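Local coordinates for protein phytanoyl-CoA dioxygenase (Streptomyces malaysiense, PDB 6ZYL) that catalyses the beta-hydroxylation of thioholgamide as a non-heme monooxygenase, probably using iron and 2-oxoglutarate, at residues Glu30-Asp35 with His142-Trp147; Pro93-Ala98 with Val146-Thr151. All coordinates share one frame; numbering follows the deposited sequence.

Strand 143-149 receives two helices that lie far apart in sequence: contact 1 seats helix 28-35 on the beginning of the strand, and contact 2 seats helix 93-103 on its later half; their centres are about 13 Å apart. Along the chain the two helices come first and the shared strand last. The strand segments overlap at Val146 and Trp147, although the touching residues differ: Ala143 and Ala144 in contact 1, Val146 and Val148 in contact 2. Because the strand lies inside the seven-stranded mixed sheet, between strands 209-212 and 229-237, the two contacts together pack an outer helical layer onto the large sheet of the PhyH-type enzyme core.

Contact 1. Residues Glu30-Asp35 with His142-Trp147; sequences ERFRTD and HAARVW
Arg33 and Ala143 meet through a water rather than directly. Ala143 O accepts a hydrogen bond of 2.7 Å from water 1, and the same water accepts from Arg33 NH1 at 2.9 Å. More acceptors lie within reach of this water than it has protons, so its bond to the carbonyl may not be permanent. The bridge links a cationic side chain to the backbone near the start of the strand. Arg33 reaches it by folding at its base (chi1 -65°, chi2 -62°) and then running out straight to the guanidinium. Arg33 NH2 is hydrogen-bonded to Gln141 O, and this bond and the water on NH1 together should restrict the rotation of the group.

The guanidinium is also backed by an aromatic ring. Phe32 CE2 stands 3.7 Å above the plane of the Arg33 guanidinium, displaced toward its rim, while Arg33 NE lies in the plane of the ring at its edge. The ring thus presents an edge to the flat of the cation, and the two groups are not stacked face on face.

The apolar part of the contact is small and buried. Phe32 CZ approaches Ala144 CB to 3.9 Å from an oblique direction, and the same ring carbon has Ala143 O at 4.1 Å, near the ring plane. With CG anti to the backbone N (chi1 178°), the phenyl group projects off the helix at the strand.

Farther back on the helix, Glu30 O is gripped twice, by Thr34 N at 3.0 Å and by Thr34 OG1 at 2.8 Å, the two donors arriving from opposite faces of the carbonyl plane. Around the contact, Val211 of strand 209-212 touches both Phe32 and Ala144, and helix 93-103 closes in through Leu102 on Phe32 and Leu103 on Arg33.

Contact 2. Residues Pro93-Ala98 with Val146-Thr151; sequences PAILDA and VWVALT
Ile95 spans two residues of the strand, using a different branch for each. Its CG2 methyl settles against the two methyls of Val146, 4.0 Å from Val146 CG1 and 4.2 Å from Val146 CG2. Its longer arm carries CD1 on to Val148, where it ends 4.1 Å from Val148 CG2. This division follows from the torsions: CG2 stands anti to the backbone N and CG1 beside it (chi1 -64°), and the extended second torsion (174°) then stretches CD1 away from the helix. Both valines meet the isoleucine at an oblique crossing, and all three residues are buried. The contact is purely apolar, and the spacings are those of ordinary van der Waals packing.

Other side chains complete the first shell. Tyr236 of strand 229-237 lies against both Ile95 and Val146, and Cys209 of strand 209-212 touches both valines. Ala43, from a loop, also reaches Ile95. In the second shell, the strand itself is pinned on both edges: Val146 and Val148 are bonded through the backbone to Ile234 and Phe232, while the intervening Trp147 is bonded to Ser210. On the helix, Leu96 packs on Val253 and Asp97 OD1 forms a salt bridge with Arg254, tying the same turn to strand 249-254.

Trp147, between the two valines, points to the other side of the sheet, where its NE1 is hydrogen-bonded to a tartrate that probably came from the crystallisation liquor. The valines thus face the helix while Trp147 lies on the opposite face, beside the tartrate. This two-sided arrangement is consistent with the double-stranded beta-helix of 2-oxoglutarate-dependent oxygenases, in which helices buttress the outside of the major sheet and its inner face borders the active-site pocket.

Contact 1. Residues Glu30-Asp35 with His142-Trp147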
loop_
_atom_site.group_PDB
_atom_site.type_symbol
_atom_site.label_atom_id
_atom_site.label_comp_id
_atom_site.label_asym_id
_atom_site.label_seq_id
_atom_site.Cartn_x
_atom_site.Cartn_y
_atom_site.Cartn_z
ATOM N N GLU A 30 -4.847 0.123 -19.977
ATOM C CA GLU A 30 -3.991 -0.574 -20.933
ATOM C C GLU A 30 -2.534 -0.531 -20.490
ATOM O O GLU A 30 -1.825 -1.544 -20.544
ATOM C CB GLU A 30 -4.150 0.039 -22.325
ATOM C CG GLU A 30 -3.669 -0.863 -23.452
ATOM C CD GLU A 30 -3.259 -0.089 -24.691
ATOM O OE1 GLU A 30 -2.408 -0.593 -25.454
ATOM O OE2 GLU A 30 -3.788 1.023 -24.903
ATOM N N ARG A 31 -2.065 0.639 -20.053
ATOM C CA ARG A 31 -0.698 0.743 -19.551
ATOM C C ARG A 31 -0.505 -0.134 -18.320
ATOM O O ARG A 31 0.495 -0.853 -18.202
ATOM C CB ARG A 31 -0.366 2.200 -19.226
ATOM C CG ARG A 31 -0.503 3.159 -20.397
ATOM C CD ARG A 31 -0.657 4.598 -19.908
ATOM N NE ARG A 31 0.425 4.994 -19.006
ATOM C CZ ARG A 31 0.448 6.128 -18.312
ATOM N NH1 ARG A 31 -0.557 6.988 -18.408
ATOM N NH2 ARG A 31 1.475 6.402 -17.517
ATOM N N PHE A 32 -1.463 -0.089 -17.391
ATOM C CA PHE A 32 -1.363 -0.883 -16.171
ATOM C C PHE A 32 -1.255 -2.369 -16.492
ATOM O O PHE A 32 -0.409 -3.077 -15.935
ATOM C CB PHE A 32 -2.574 -0.606 -15.276
ATOM C CG PHE A 32 -2.602 -1.420 -14.013
ATOM C CD1 PHE A 32 -1.805 -1.078 -12.934
ATOM C CD2 PHE A 32 -3.431 -2.522 -13.903
ATOM C CE1 PHE A 32 -1.830 -1.827 -11.770
ATOM C CE2 PHE A 32 -3.459 -3.275 -12.743
ATOM C CZ PHE A 32 -2.658 -2.926 -11.676
ATOM N N ARG A 33 -2.101 -2.860 -17.400
ATOM C CA ARG A 33 -2.103 -4.288 -17.698
ATOM C C ARG A 33 -0.874 -4.700 -18.499
ATOM O O ARG A 33 -0.378 -5.821 -18.338
ATOM C CB ARG A 33 -3.379 -4.666 -18.450
ATOM C CG ARG A 33 -4.658 -4.482 -17.642
ATOM C CD ARG A 33 -4.682 -5.378 -16.407
ATOM N NE ARG A 33 -5.843 -5.112 -15.560
ATOM C CZ ARG A 33 -6.018 -5.614 -14.340
ATOM N NH1 ARG A 33 -5.104 -6.416 -13.813
ATOM N NH2 ARG A 33 -7.109 -5.312 -13.649
ATOM N N THR A 34 -0.362 -3.813 -19.354
ATOM C CA THR A 34 0.832 -4.139 -20.127
ATOM C C THR A 34 2.078 -4.096 -19.251
ATOM O O THR A 34 2.836 -5.070 -19.179
ATOM C CB THR A 34 0.979 -3.175 -21.307
ATOM O OG1 THR A 34 -0.191 -3.233 -22.132
ATOM C CG2 THR A 34 2.209 -3.527 -22.138
ATOM N N ASP A 35 2.301 -2.971 -18.571
ATOM C CA ASP A 35 3.518 -2.794 -17.791
ATOM C C ASP A 35 3.425 -3.400 -16.399
ATOM O O ASP A 35 4.463 -3.723 -15.809
ATOM C CB ASP A 35 3.847 -1.302 -17.672
ATOM C CG ASP A 35 4.195 -0.671 -19.009
ATOM O OD1 ASP A 35 4.676 -1.399 -19.901
ATOM O OD2 ASP A 35 3.985 0.551 -19.170
ATOM N N HIS A 142 -7.897 -8.252 -10.111
ATOM C CA HIS A 142 -8.851 -7.482 -9.323
ATOM C C HIS A 142 -8.211 -6.806 -8.116
ATOM O O HIS A 142 -8.876 -6.587 -7.098
ATOM C CB HIS A 142 -10.003 -8.379 -8.869
ATOM C CG HIS A 142 -10.664 -9.124 -9.987
ATOM N ND1 HIS A 142 -11.342 -8.485 -11.002
ATOM C CD2 HIS A 142 -10.743 -10.449 -10.257
ATOM C CE1 HIS A 142 -11.816 -9.384 -11.847
ATOM N NE2 HIS A 142 -11.468 -10.584 -11.417
ATOM N N ALA A 143 -6.935 -6.443 -8.212
ATOM C CA ALA A 143 -6.288 -5.732 -7.122
ATOM C C ALA A 143 -5.207 -4.816 -7.676
ATOM O O ALA A 143 -4.677 -5.031 -8.767
ATOM C CB ALA A 143 -5.686 -6.697 -6.095
ATOM N N ALA A 144 -4.882 -3.792 -6.891
ATOM C CA ALA A 144 -3.828 -2.848 -7.232
ATOM C C ALA A 144 -3.401 -2.135 -5.959
ATOM O O ALA A 144 -4.229 -1.873 -5.082
ATOM C CB ALA A 144 -4.296 -1.835 -8.283
ATOM N N ARG A 145 -2.110 -1.840 -5.857
ATOM C CA ARG A 145 -1.569 -1.071 -4.746
ATOM C C ARG A 145 -1.291 0.350 -5.222
ATOM O O ARG A 145 -0.563 0.550 -6.200
ATOM C CB ARG A 145 -0.294 -1.709 -4.196
ATOM C CG ARG A 145 0.377 -0.876 -3.115
ATOM C CD ARG A 145 1.435 -1.668 -2.363
ATOM N NE ARG A 145 0.844 -2.674 -1.485
ATOM C CZ ARG A 145 1.528 -3.385 -0.597
ATOM N NH1 ARG A 145 2.833 -3.201 -0.464
ATOM N NH2 ARG A 145 0.907 -4.278 0.161
ATOM N N VAL A 146 -1.875 1.327 -4.534
ATOM C CA VAL A 146 -1.643 2.740 -4.812
ATOM C C VAL A 146 -0.557 3.229 -3.864
ATOM O O VAL A 146 -0.724 3.188 -2.640
ATOM C CB VAL A 146 -2.932 3.563 -4.657
ATOM C CG1 VAL A 146 -2.645 5.042 -4.882
ATOM C CG2 VAL A 146 -3.994 3.061 -5.626
ATOM N N TRP A 147 0.551 3.693 -4.432
ATOM C CA TRP A 147 1.753 4.099 -3.704
ATOM C C TRP A 147 1.815 5.621 -3.762
ATOM O O TRP A 147 2.279 6.193 -4.753
ATOM C CB TRP A 147 2.969 3.443 -4.346
ATOM C CG TRP A 147 4.247 3.462 -3.579
ATOM C CD1 TRP A 147 4.544 2.752 -2.453
ATOM C CD2 TRP A 147 5.430 4.189 -3.921
ATOM N NE1 TRP A 147 5.838 3.006 -2.063
ATOM C CE2 TRP A 147 6.402 3.888 -2.948
ATOM C CE3 TRP A 147 5.759 5.074 -4.953
ATOM C CZ2 TRP A 147 7.682 4.440 -2.975
ATOM C CZ3 TRP A 147 7.031 5.622 -4.979
ATOM C CH2 TRP A 147 7.976 5.303 -3.997
HETATM O O HOH W 1 -4.969 -6.698 -10.931
#

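Contact 2. Residues Pro93-Ala98 with Val146-Thr151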
loop_
_atom_site.group_PDB
_atom_site.type_symbol
_atom_site.label_atom_id
_atom_site.label_comp_id
_atom_site.label_asym_id
_atom_site.label_seq_id
_atom_site.Cartn_x
_atom_site.Cartn_y
_atom_site.Cartn_z
ATOM N N PRO A 93 -11.294 11.243 -4.035
ATOM C CA PRO A 93 -11.965 10.889 -5.299
ATOM C C PRO A 93 -11.015 10.663 -6.460
ATOM O O PRO A 93 -11.296 9.816 -7.319
ATOM C CB PRO A 93 -12.890 12.088 -5.562
ATOM C CG PRO A 93 -13.068 12.751 -4.223
ATOM C CD PRO A 93 -11.771 12.526 -3.486
ATOM N N ALA A 94 -9.904 11.400 -6.529
ATOM C CA ALA A 94 -8.964 11.200 -7.628
ATOM C C ALA A 94 -8.382 9.792 -7.598
ATOM O O ALA A 94 -8.232 9.148 -8.642
ATOM C CB ALA A 94 -7.849 12.243 -7.567
ATOM N N ILE A 95 -8.052 9.296 -6.404
ATOM C CA ILE A 95 -7.512 7.945 -6.291
ATOM C C ILE A 95 -8.593 6.918 -6.606
ATOM O O ILE A 95 -8.372 5.972 -7.371
ATOM C CB ILE A 95 -6.902 7.724 -4.894
ATOM C CG1 ILE A 95 -5.710 8.665 -4.692
ATOM C CG2 ILE A 95 -6.477 6.275 -4.727
ATOM C CD1 ILE A 95 -5.117 8.645 -3.296
ATOM N N LEU A 96 -9.785 7.095 -6.031
ATOM C CA LEU A 96 -10.865 6.146 -6.281
ATOM C C LEU A 96 -11.243 6.113 -7.759
ATOM O O LEU A 96 -11.513 5.041 -8.313
ATOM C CB LEU A 96 -12.082 6.497 -5.426
ATOM C CG LEU A 96 -11.911 6.364 -3.913
ATOM C CD1 LEU A 96 -13.246 6.614 -3.209
ATOM C CD2 LEU A 96 -11.352 5.006 -3.526
ATOM N N ASP A 97 -11.269 7.277 -8.416
ATOM C CA ASP A 97 -11.577 7.305 -9.843
ATOM C C ASP A 97 -10.503 6.585 -10.648
ATOM O O ASP A 97 -10.813 5.822 -11.573
ATOM C CB ASP A 97 -11.719 8.748 -10.328
ATOM C CG ASP A 97 -13.004 9.400 -9.857
ATOM O OD1 ASP A 97 -13.910 8.676 -9.390
ATOM O OD2 ASP A 97 -13.106 10.640 -9.957
ATOM N N ALA A 98 -9.233 6.820 -10.315
ATOM C CA ALA A 98 -8.150 6.142 -11.019
ATOM C C ALA A 98 -8.222 4.635 -10.820
ATOM O O ALA A 98 -8.065 3.868 -11.775
ATOM C CB ALA A 98 -6.799 6.676 -10.547
ATOM N N VAL A 146 -1.875 1.327 -4.534
ATOM C CA VAL A 146 -1.643 2.740 -4.812
ATOM C C VAL A 146 -0.557 3.229 -3.864
ATOM O O VAL A 146 -0.724 3.188 -2.640
ATOM C CB VAL A 146 -2.932 3.563 -4.657
ATOM C CG1 VAL A 146 -2.645 5.042 -4.882
ATOM C CG2 VAL A 146 -3.994 3.061 -5.626
ATOM N N TRP A 147 0.551 3.693 -4.432
ATOM C CA TRP A 147 1.753 4.099 -3.704
ATOM C C TRP A 147 1.815 5.621 -3.762
ATOM O O TRP A 147 2.279 6.193 -4.753
ATOM C CB TRP A 147 2.969 3.443 -4.346
ATOM C CG TRP A 147 4.247 3.462 -3.579
ATOM C CD1 TRP A 147 4.544 2.752 -2.453
ATOM C CD2 TRP A 147 5.430 4.189 -3.921
ATOM N NE1 TRP A 147 5.838 3.006 -2.063
ATOM C CE2 TRP A 147 6.402 3.888 -2.948
ATOM C CE3 TRP A 147 5.759 5.074 -4.953
ATOM C CZ2 TRP A 147 7.682 4.440 -2.975
ATOM C CZ3 TRP A 147 7.031 5.622 -4.979
ATOM C CH2 TRP A 147 7.976 5.303 -3.997
ATOM N N VAL A 148 1.339 6.268 -2.704
ATOM C CA VAL A 148 1.194 7.720 -2.677
ATOM C C VAL A 148 2.470 8.342 -2.131
ATOM O O VAL A 148 2.951 7.962 -1.056
ATOM C CB VAL A 148 -0.021 8.138 -1.833
ATOM C CG1 VAL A 148 -0.163 9.656 -1.831
ATOM C CG2 VAL A 148 -1.288 7.476 -2.346
ATOM N N ALA A 149 3.007 9.317 -2.861
ATOM C CA ALA A 149 4.211 10.031 -2.452
ATOM C C ALA A 149 3.817 11.186 -1.538
ATOM O O ALA A 149 3.200 12.159 -1.984
ATOM C CB ALA A 149 4.978 10.542 -3.669
ATOM N N LEU A 150 4.166 11.078 -0.254
ATOM C CA LEU A 150 3.964 12.192 0.664
ATOM C C LEU A 150 5.121 13.179 0.596
ATOM O O LEU A 150 4.921 14.377 0.821
ATOM C CB LEU A 150 3.787 11.674 2.091
ATOM C CG LEU A 150 2.555 10.799 2.331
ATOM C CD1 LEU A 150 2.421 10.459 3.813
ATOM C CD2 LEU A 150 1.287 11.468 1.823
ATOM N N THR A 151 6.325 12.692 0.308
ATOM C CA THR A 151 7.448 13.501 -0.137
ATOM C C THR A 151 7.693 13.231 -1.617
ATOM O O THR A 151 7.168 12.273 -2.190
ATOM C CB THR A 151 8.722 13.181 0.659
ATOM O OG1 THR A 151 9.066 11.801 0.471
ATOM C CG2 THR A 151 8.531 13.466 2.138
#